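Local coordinates for protein nicotinate phosphoribosyltransferase (Saccharomyces cerevisiae, PDB 1VLP) that catalyses the ATP-dependent synthesis of nicotinate ribonucleotide from nicotinate and phosphoribosyl diphosphate, the first step in making NAD from nicotinic acid, at residues 245-250 / 258-263; 80-85 / 99-104; 178-183 / 208-213. All blocks are in the same frame, centred on the assembly; numbering follows the deposited sequence.

Contact 1: 245-250 / 258-263; sequences EWVMGV and LHANKN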
loop_
_atom_site.group_PDB
_atom_site.type_symbol
_atom_site.label_atom_id
_atom_site.label_comp_id
_atom_site.label_asym_id
_atom_site.label_seq_id
_atom_site.Cartn_x
_atom_site.Cartn_y
_atom_site.Cartn_z
ATOM N N GLU A 245 -8.645 3.525 0.344
ATOM C CA GLU A 245 -8.963 4.950 0.249
ATOM C C GLU A 245 -9.954 5.243 -0.881
ATOM O O GLU A 245 -10.766 6.161 -0.785
ATOM C CB GLU A 245 -7.685 5.794 0.194
ATOM C CG GLU A 245 -6.899 5.757 -0.993
ATOM C CD GLU A 245 -5.723 6.813 -0.968
ATOM O OE1 GLU A 245 -6.042 8.021 -0.857
ATOM O OE2 GLU A 245 -4.578 6.423 -1.166
ATOM N N TRP A 246 -10.002 4.364 -1.891
ATOM C CA TRP A 246 -10.981 4.469 -2.961
ATOM C C TRP A 246 -12.385 4.371 -2.468
ATOM O O TRP A 246 -13.139 5.331 -2.614
ATOM C CB TRP A 246 -10.691 3.449 -4.078
ATOM C CG TRP A 246 -11.595 3.592 -5.239
ATOM C CD1 TRP A 246 -12.465 2.646 -5.703
ATOM C CD2 TRP A 246 -11.721 4.717 -6.125
ATOM N NE1 TRP A 246 -13.122 3.117 -6.788
ATOM C CE2 TRP A 246 -12.697 4.374 -7.083
ATOM C CE3 TRP A 246 -11.107 5.987 -6.203
ATOM C CZ2 TRP A 246 -13.092 5.253 -8.106
ATOM C CZ3 TRP A 246 -11.496 6.849 -7.212
ATOM C CH2 TRP A 246 -12.464 6.488 -8.143
ATOM N N VAL A 247 -12.808 3.241 -1.894
ATOM C CA VAL A 247 -14.228 3.195 -1.460
ATOM C C VAL A 247 -14.521 4.142 -0.291
ATOM O O VAL A 247 -15.629 4.619 -0.188
ATOM C CB VAL A 247 -14.820 1.760 -1.194
ATOM C CG1 VAL A 247 -14.250 1.137 0.020
ATOM C CG2 VAL A 247 -16.398 1.829 -1.103
HETATM N N MSE A 248 -13.543 4.363 0.582
HETATM C CA MSE A 248 -13.668 5.360 1.712
HETATM C C MSE A 248 -13.983 6.715 1.137
HETATM O O MSE A 248 -14.931 7.361 1.583
HETATM C CB MSE A 248 -12.399 5.394 2.547
HETATM C CG MSE A 248 -12.067 4.132 3.314
HETATM SE SE MSE A 248 -10.329 4.274 4.161
HETATM C CE MSE A 248 -10.696 5.710 5.427
ATOM N N GLY A 249 -13.241 7.162 0.103
ATOM C CA GLY A 249 -13.535 8.454 -0.521
ATOM C C GLY A 249 -14.878 8.499 -1.217
ATOM O O GLY A 249 -15.648 9.431 -1.067
ATOM N N VAL A 250 -15.198 7.456 -2.000
ATOM C CA VAL A 250 -16.503 7.341 -2.647
ATOM C C VAL A 250 -17.665 7.457 -1.667
ATOM O O VAL A 250 -18.618 8.203 -1.905
ATOM C CB VAL A 250 -16.631 6.026 -3.531
ATOM C CG1 VAL A 250 -18.025 5.813 -4.011
ATOM C CG2 VAL A 250 -15.642 6.101 -4.716
ATOM N N LEU A 258 -24.459 3.023 2.016
ATOM C CA LEU A 258 -25.317 1.896 1.574
ATOM C C LEU A 258 -24.953 1.456 0.140
ATOM O O LEU A 258 -24.998 0.278 -0.164
ATOM C CB LEU A 258 -26.796 2.279 1.658
ATOM C CG LEU A 258 -27.824 1.155 1.459
ATOM C CD1 LEU A 258 -27.681 0.092 2.547
ATOM C CD2 LEU A 258 -29.236 1.719 1.448
ATOM N N HIS A 259 -24.603 2.399 -0.729
ATOM C CA HIS A 259 -24.275 2.055 -2.107
ATOM C C HIS A 259 -22.818 2.226 -2.488
ATOM O O HIS A 259 -22.487 2.127 -3.657
ATOM C CB HIS A 259 -25.151 2.860 -3.060
ATOM C CG HIS A 259 -26.611 2.739 -2.768
ATOM N ND1 HIS A 259 -27.367 3.796 -2.312
ATOM C CD2 HIS A 259 -27.451 1.680 -2.852
ATOM C CE1 HIS A 259 -28.619 3.397 -2.151
ATOM N NE2 HIS A 259 -28.695 2.117 -2.467
ATOM N N ALA A 260 -21.947 2.475 -1.510
ATOM C CA ALA A 260 -20.546 2.836 -1.779
ATOM C C ALA A 260 -19.735 1.691 -2.422
ATOM O O ALA A 260 -18.980 1.941 -3.352
ATOM C CB ALA A 260 -19.875 3.277 -0.514
ATOM N N ASN A 261 -19.909 0.448 -1.969
ATOM C CA ASN A 261 -19.139 -0.654 -2.565
ATOM C C ASN A 261 -19.446 -0.801 -4.062
ATOM O O ASN A 261 -18.542 -0.838 -4.882
ATOM C CB ASN A 261 -19.290 -1.947 -1.783
ATOM C CG ASN A 261 -18.263 -2.076 -0.661
ATOM O OD1 ASN A 261 -17.073 -1.858 -0.881
ATOM N ND2 ASN A 261 -18.715 -2.475 0.518
ATOM N N LYS A 262 -20.720 -0.785 -4.409
ATOM C CA LYS A 262 -21.139 -0.898 -5.812
ATOM C C LYS A 262 -20.709 0.332 -6.602
ATOM O O LYS A 262 -20.195 0.222 -7.705
ATOM C CB LYS A 262 -22.651 -1.086 -5.877
ATOM C CG LYS A 262 -23.181 -1.202 -7.311
ATOM C CD LYS A 262 -24.472 -1.988 -7.411
ATOM C CE LYS A 262 -24.842 -2.241 -8.884
ATOM N NZ LYS A 262 -24.726 -0.961 -9.693
ATOM N N ASN A 263 -20.884 1.527 -6.030
ATOM C CA ASN A 263 -20.506 2.751 -6.734
ATOM C C ASN A 263 -19.018 2.793 -6.999
ATOM O O ASN A 263 -18.590 3.189 -8.090
ATOM C CB ASN A 263 -20.926 3.983 -5.959
ATOM C CG ASN A 263 -22.417 4.236 -6.049
ATOM O OD1 ASN A 263 -23.069 3.783 -6.979
ATOM N ND2 ASN A 263 -22.966 4.962 -5.072
#
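Val247 and Val250, one helical turn apart on helix 244-254, meet Ala260, Asn261 and Asn263 on the first turn of helix 260-272. These two consecutive helices pack in the alpha/beta-barrel domain of a type II phosphoribosyltransferase, in the part of the chain between parallel strands 222-225 and 279-281. The backbones come nearest at Val250 and Ala260, whose CA atoms are 6.1 Å apart. Val247 does most of the touching through one methyl. Its chi1 of 70° sets CG1 between the backbone N and the carbonyl carbon and swings CG2 opposite the N, out toward the second helix. From there Val247 CG2 lies 3.4 Å from Ala260 O and 3.8 Å from Ala260 CB, so it rests against both the peptide and the methyl of one residue. Val247 CG2 is also 3.8 Å from Asn261 OD1; the CB of Asn261 points away, but its amide bends back, and its ND2 is held by Asp289. Val250 divides its two methyls between separate neighbours. Val250 CG1 lies 3.9 Å from Asn263 CB, the aliphatic root of that side chain, and also comes near Ala260 O. Trp246 ties the helices together by a hydrogen bond from NE1 to Ala264 O. Val250 CG2 turns back onto its own helix and stands 4.1 Å above the plane of the Trp246 ring, over its centre.

Contact 2: 80-85 / 99-104; sequences EEIEYL and YISSSN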
loop_
_atom_site.group_PDB
_atom_site.type_symbol
_atom_site.label_atom_id
_atom_site.label_comp_id
_atom_site.label_asym_id
_atom_site.label_seq_id
_atom_site.Cartn_x
_atom_site.Cartn_y
_atom_site.Cartn_z
ATOM N N GLU A 80 11.065 8.672 -20.113
ATOM C CA GLU A 80 11.264 7.213 -19.960
ATOM C C GLU A 80 10.278 6.650 -18.941
ATOM O O GLU A 80 9.755 5.559 -19.106
ATOM C CB GLU A 80 12.699 6.949 -19.485
ATOM C CG GLU A 80 13.122 5.480 -19.350
ATOM C CD GLU A 80 14.649 5.317 -19.229
ATOM O OE1 GLU A 80 15.384 6.129 -19.858
ATOM O OE2 GLU A 80 15.111 4.390 -18.509
ATOM N N GLU A 81 9.981 7.424 -17.906
ATOM C CA GLU A 81 9.021 6.992 -16.894
ATOM C C GLU A 81 7.617 6.911 -17.477
ATOM O O GLU A 81 6.884 5.939 -17.220
ATOM C CB GLU A 81 9.060 7.917 -15.693
ATOM C CG GLU A 81 10.394 7.712 -14.916
ATOM C CD GLU A 81 10.601 8.732 -13.843
ATOM O OE1 GLU A 81 9.826 9.704 -13.821
ATOM O OE2 GLU A 81 11.549 8.536 -13.030
ATOM N N ILE A 82 7.247 7.908 -18.263
ATOM C CA ILE A 82 5.913 7.900 -18.865
ATOM C C ILE A 82 5.805 6.726 -19.870
ATOM O O ILE A 82 4.789 6.015 -19.935
ATOM C CB ILE A 82 5.622 9.231 -19.533
ATOM C CG1 ILE A 82 5.494 10.356 -18.487
ATOM C CG2 ILE A 82 4.400 9.127 -20.482
ATOM C CD1 ILE A 82 4.277 10.370 -17.746
ATOM N N GLU A 83 6.851 6.523 -20.643
ATOM C CA GLU A 83 6.875 5.357 -21.532
ATOM C C GLU A 83 6.682 4.054 -20.743
ATOM O O GLU A 83 5.947 3.173 -21.193
ATOM C CB GLU A 83 8.147 5.287 -22.348
ATOM C CG GLU A 83 8.083 4.157 -23.426
ATOM C CD GLU A 83 6.709 4.066 -24.177
ATOM O OE1 GLU A 83 6.335 5.093 -24.836
ATOM O OE2 GLU A 83 6.025 2.973 -24.085
ATOM N N TYR A 84 7.378 3.921 -19.615
ATOM C CA TYR A 84 7.255 2.734 -18.773
ATOM C C TYR A 84 5.816 2.525 -18.311
ATOM O O TYR A 84 5.298 1.398 -18.360
ATOM C CB TYR A 84 8.209 2.756 -17.587
ATOM C CG TYR A 84 8.209 1.468 -16.807
ATOM C CD1 TYR A 84 8.882 0.352 -17.298
ATOM C CD2 TYR A 84 7.549 1.352 -15.579
ATOM C CE1 TYR A 84 8.934 -0.829 -16.592
ATOM C CE2 TYR A 84 7.550 0.150 -14.894
ATOM C CZ TYR A 84 8.230 -0.947 -15.406
ATOM O OH TYR A 84 8.276 -2.151 -14.708
ATOM N N LEU A 85 5.159 3.604 -17.907
ATOM C CA LEU A 85 3.780 3.514 -17.444
ATOM C C LEU A 85 2.845 3.072 -18.596
ATOM O O LEU A 85 1.962 2.232 -18.396
ATOM C CB LEU A 85 3.304 4.849 -16.841
ATOM C CG LEU A 85 3.918 5.321 -15.519
ATOM C CD1 LEU A 85 3.466 6.730 -15.172
ATOM C CD2 LEU A 85 3.621 4.328 -14.381
ATOM N N TYR A 99 -2.052 14.520 -18.607
ATOM C CA TYR A 99 -2.032 15.335 -17.405
ATOM C C TYR A 99 -0.716 15.218 -16.647
ATOM O O TYR A 99 -0.124 16.246 -16.305
ATOM C CB TYR A 99 -3.272 15.012 -16.541
ATOM C CG TYR A 99 -3.174 15.180 -15.059
ATOM C CD1 TYR A 99 -3.282 16.427 -14.455
ATOM C CD2 TYR A 99 -3.063 14.054 -14.239
ATOM C CE1 TYR A 99 -3.217 16.544 -13.073
ATOM C CE2 TYR A 99 -3.020 14.163 -12.874
ATOM C CZ TYR A 99 -3.078 15.403 -12.299
ATOM O OH TYR A 99 -3.050 15.490 -10.926
ATOM N N ILE A 100 -0.229 13.992 -16.432
ATOM C CA ILE A 100 1.070 13.844 -15.765
ATOM C C ILE A 100 2.300 14.116 -16.672
ATOM O O ILE A 100 3.412 14.303 -16.146
ATOM C CB ILE A 100 1.234 12.511 -15.011
ATOM C CG1 ILE A 100 1.091 11.290 -15.951
ATOM C CG2 ILE A 100 0.234 12.449 -13.842
ATOM C CD1 ILE A 100 1.676 10.024 -15.390
ATOM N N SER A 101 2.078 14.126 -17.988
ATOM C CA SER A 101 3.119 14.379 -19.001
ATOM C C SER A 101 3.351 15.880 -19.168
ATOM O O SER A 101 4.405 16.322 -19.666
ATOM C CB SER A 101 2.667 13.856 -20.384
ATOM O OG SER A 101 2.680 12.464 -20.387
ATOM N N SER A 102 2.323 16.653 -18.859
ATOM C CA SER A 102 2.374 18.091 -19.044
ATOM C C SER A 102 3.450 18.757 -18.204
ATOM O O SER A 102 3.753 18.334 -17.072
ATOM C CB SER A 102 1.029 18.700 -18.708
ATOM O OG SER A 102 1.079 20.097 -18.779
ATOM N N SER A 103 4.010 19.849 -18.751
ATOM C CA SER A 103 4.960 20.658 -17.985
ATOM C C SER A 103 4.287 21.323 -16.777
ATOM O O SER A 103 4.963 21.766 -15.846
ATOM C CB SER A 103 5.604 21.715 -18.889
ATOM O OG SER A 103 4.616 22.553 -19.454
ATOM N N ASN A 104 2.956 21.370 -16.781
ATOM C CA ASN A 104 2.223 21.940 -15.651
ATOM C C ASN A 104 2.203 21.027 -14.423
ATOM O O ASN A 104 2.073 21.522 -13.286
ATOM C CB ASN A 104 0.783 22.321 -16.027
ATOM C CG ASN A 104 0.720 23.394 -17.096
ATOM O OD1 ASN A 104 1.369 24.450 -16.994
ATOM N ND2 ASN A 104 -0.045 23.122 -18.144
#
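A helix-helix contact joins the middle of helix 79-88 to the C-terminal end of helix 94-101: Ile82 and Leu85 on the former face Ile100 and Ser101 on the latter. The nearest CA atoms, of Ile82 and Ser101, are 7.1 Å apart, and the contact is made by side chains alone. Methyl meets methyl at its centre, Ile82 CD1 lying 3.5 Å from Ile100 CD1 as the two side chains run antiparallel past one another. Ile100 has CG1 between its backbone N and carbonyl carbon (chi1 60°), and an extended chi2 of 161° then carries CD1 outward, where Leu85 CD1 also touches Ile100 CD1 at 3.8 Å. Within the NAPRTase N-terminal domain this pairing is partly buried, and Phe77, from the loop preceding helix 79-88, packs on both Ile82 and Ile100. Replacing Ile82 with an alanine would probably open a gap beside Ile100 CD1 and Ser101 OG, with Leu85 CD1 still touching Ile100. On the solvent side, Ser101 OG approaches Ile82 CD1 to 3.7 Å and Ile82 CG2 to 3.8 Å; these are van der Waals touches, its polar need being met by a hydrogen bond with Ile97 O one turn back. The chain then leaves helical geometry at Ser102, whose OG accepts from Asn104 N (3.0 Å, N-H...O angle 164°) in an ST turn.

Contact 3: 178-183 / 208-213; sequences TLFDNG and MKAVNG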
loop_
_atom_site.group_PDB
_atom_site.type_symbol
_atom_site.label_atom_id
_atom_site.label_comp_id
_atom_site.label_asym_id
_atom_site.label_seq_id
_atom_site.Cartn_x
_atom_site.Cartn_y
_atom_site.Cartn_z
ATOM N N THR A 178 12.595 -20.238 -0.091
ATOM C CA THR A 178 11.583 -21.044 0.589
ATOM C C THR A 178 10.223 -20.923 -0.075
ATOM O O THR A 178 9.496 -21.920 -0.283
ATOM C CB THR A 178 11.524 -20.703 2.075
ATOM O OG1 THR A 178 12.822 -20.915 2.648
ATOM C CG2 THR A 178 10.507 -21.571 2.823
ATOM N N LEU A 179 9.850 -19.690 -0.388
ATOM C CA LEU A 179 8.591 -19.418 -1.039
ATOM C C LEU A 179 8.505 -20.200 -2.365
ATOM O O LEU A 179 7.547 -20.910 -2.590
ATOM C CB LEU A 179 8.433 -17.908 -1.206
ATOM C CG LEU A 179 8.179 -17.110 0.075
ATOM C CD1 LEU A 179 8.460 -15.583 -0.127
ATOM C CD2 LEU A 179 6.798 -17.327 0.609
ATOM N N PHE A 180 9.529 -20.086 -3.192
ATOM C CA PHE A 180 9.560 -20.756 -4.481
ATOM C C PHE A 180 9.498 -22.283 -4.335
ATOM O O PHE A 180 8.773 -22.945 -5.065
ATOM C CB PHE A 180 10.800 -20.359 -5.251
ATOM C CG PHE A 180 10.875 -18.912 -5.661
ATOM C CD1 PHE A 180 9.747 -18.150 -6.011
ATOM C CD2 PHE A 180 12.112 -18.320 -5.720
ATOM C CE1 PHE A 180 9.905 -16.851 -6.416
ATOM C CE2 PHE A 180 12.252 -17.029 -6.089
ATOM C CZ PHE A 180 11.167 -16.301 -6.444
ATOM N N ASP A 181 10.197 -22.846 -3.347
ATOM C CA ASP A 181 10.077 -24.306 -3.085
ATOM C C ASP A 181 8.692 -24.784 -2.740
ATOM O O ASP A 181 8.365 -25.938 -2.946
ATOM C CB ASP A 181 10.932 -24.733 -1.925
ATOM C CG ASP A 181 12.364 -24.524 -2.166
ATOM O OD1 ASP A 181 12.790 -24.389 -3.336
ATOM O OD2 ASP A 181 13.070 -24.490 -1.155
ATOM N N ASN A 182 7.894 -23.897 -2.166
ATOM C CA ASN A 182 6.509 -24.176 -1.839
ATOM C C ASN A 182 5.521 -23.720 -2.910
ATOM O O ASN A 182 4.300 -23.735 -2.709
ATOM C CB ASN A 182 6.224 -23.525 -0.485
ATOM C CG ASN A 182 6.786 -24.344 0.661
ATOM O OD1 ASN A 182 6.114 -25.224 1.168
ATOM N ND2 ASN A 182 8.019 -24.062 1.063
ATOM N N GLY A 183 6.052 -23.352 -4.085
ATOM C CA GLY A 183 5.226 -22.906 -5.197
ATOM C C GLY A 183 4.386 -21.676 -4.935
ATOM O O GLY A 183 3.333 -21.512 -5.531
HETATM N N MSE A 208 15.950 -11.496 -6.591
HETATM C CA MSE A 208 16.321 -11.801 -7.971
HETATM C C MSE A 208 17.413 -12.885 -7.984
HETATM O O MSE A 208 17.450 -13.694 -8.882
HETATM C CB MSE A 208 16.817 -10.565 -8.705
HETATM C CG MSE A 208 15.766 -9.461 -8.860
HETATM SE SE MSE A 208 13.988 -10.086 -9.351
HETATM C CE MSE A 208 14.432 -10.788 -11.194
ATOM N N LYS A 209 18.281 -12.900 -6.984
ATOM C CA LYS A 209 19.341 -13.924 -6.896
ATOM C C LYS A 209 18.673 -15.274 -6.716
ATOM O O LYS A 209 19.090 -16.264 -7.292
ATOM C CB LYS A 209 20.310 -13.656 -5.729
ATOM C CG LYS A 209 21.453 -14.664 -5.692
ATOM C CD LYS A 209 22.514 -14.414 -4.614
ATOM C CE LYS A 209 23.572 -15.601 -4.584
ATOM N NZ LYS A 209 24.685 -15.459 -5.530
ATOM N N ALA A 210 17.630 -15.311 -5.894
ATOM C CA ALA A 210 16.789 -16.492 -5.740
ATOM C C ALA A 210 16.100 -16.927 -7.065
ATOM O O ALA A 210 16.113 -18.111 -7.436
ATOM C CB ALA A 210 15.757 -16.252 -4.631
ATOM N N VAL A 211 15.459 -15.984 -7.749
ATOM C CA VAL A 211 14.820 -16.279 -9.017
ATOM C C VAL A 211 15.826 -16.965 -9.978
ATOM O O VAL A 211 15.536 -17.994 -10.594
ATOM C CB VAL A 211 14.249 -15.012 -9.658
ATOM C CG1 VAL A 211 13.758 -15.316 -11.072
ATOM C CG2 VAL A 211 13.084 -14.430 -8.816
ATOM N N ASN A 212 16.997 -16.351 -10.104
ATOM C CA ASN A 212 18.015 -16.740 -11.079
ATOM C C ASN A 212 18.803 -17.977 -10.740
ATOM O O ASN A 212 19.545 -18.477 -11.594
ATOM C CB ASN A 212 18.902 -15.540 -11.378
ATOM C CG ASN A 212 18.143 -14.487 -12.194
ATOM O OD1 ASN A 212 17.363 -14.858 -13.068
ATOM N ND2 ASN A 212 18.311 -13.199 -11.872
ATOM N N GLY A 213 18.552 -18.533 -9.548
ATOM C CA GLY A 213 19.029 -19.880 -9.190
ATOM C C GLY A 213 18.205 -20.951 -9.906
ATOM O O GLY A 213 18.659 -22.059 -10.064
#
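Phe180, in the last turn of helix 168-181, inserts its ring against Ala210 and Val211 near the end of helix 197-213. The second helix belongs to a beta-alpha-beta crossover, since it lies in the chain between strands 186-188 and 222-225, which are parallel neighbours in the sheet. CB of Phe180 points toward that helix, yet Phe180 CB is still 6.5 Å from Ala210 CB, so the ring makes the contact. A chi1 of -65° puts CG opposite the carbonyl carbon and beside the backbone N, directing the ring to the second helix. Along the ring, Phe180 CD2 comes to 4.3 Å from Ala210 CB. One atom further, Phe180 CE2 is 3.9 Å from Ala210 CB, a methyl at the ring edge near its plane, and 3.8 Å from the backbone N of Val211. At the tip, Phe180 CZ meets Val211 CG2 at 3.6 Å, the closest approach between the segments, with the methyl oblique to the ring. Phe186, Leu221 and Leu222 supply further neighbours of Phe180, setting it between helix and sheet. Just beyond, helix 168-181 closes in a Schellman motif with Gly183, at positive phi, as its C-prime residue. Asn182 grips Thr178 O twice, from backbone N and side-chain ND2 on opposite faces of the carbonyl plane; the bond from Asn182 ND2 to Thr178 O is 2.9 Å long with a nearly straight N-H...O angle of 178°.

In the fold
Along the chain the order is contact 2, contact 3, contact 1, and they follow one another without nesting. Contact 2 lies in the N-terminal domain. The other two involve helices that run up to strands of the parallel sheet: helix 197-213 of contact 3 precedes strand 222-225, and helix 260-272 of contact 1 precedes strand 279-281. Their centres are about 38 Å apart, with the middle of the molecule between them. Contact 2 is about 29 Å from contact 1 and about 34 Å from contact 3, centre to centre. In contact 1 the Val247 side chain is about 10 Å from that of Arg306, which probably binds nicotinate as in relatives; contact 3 lies away from such residues. The three are thus separate, local helix pairings.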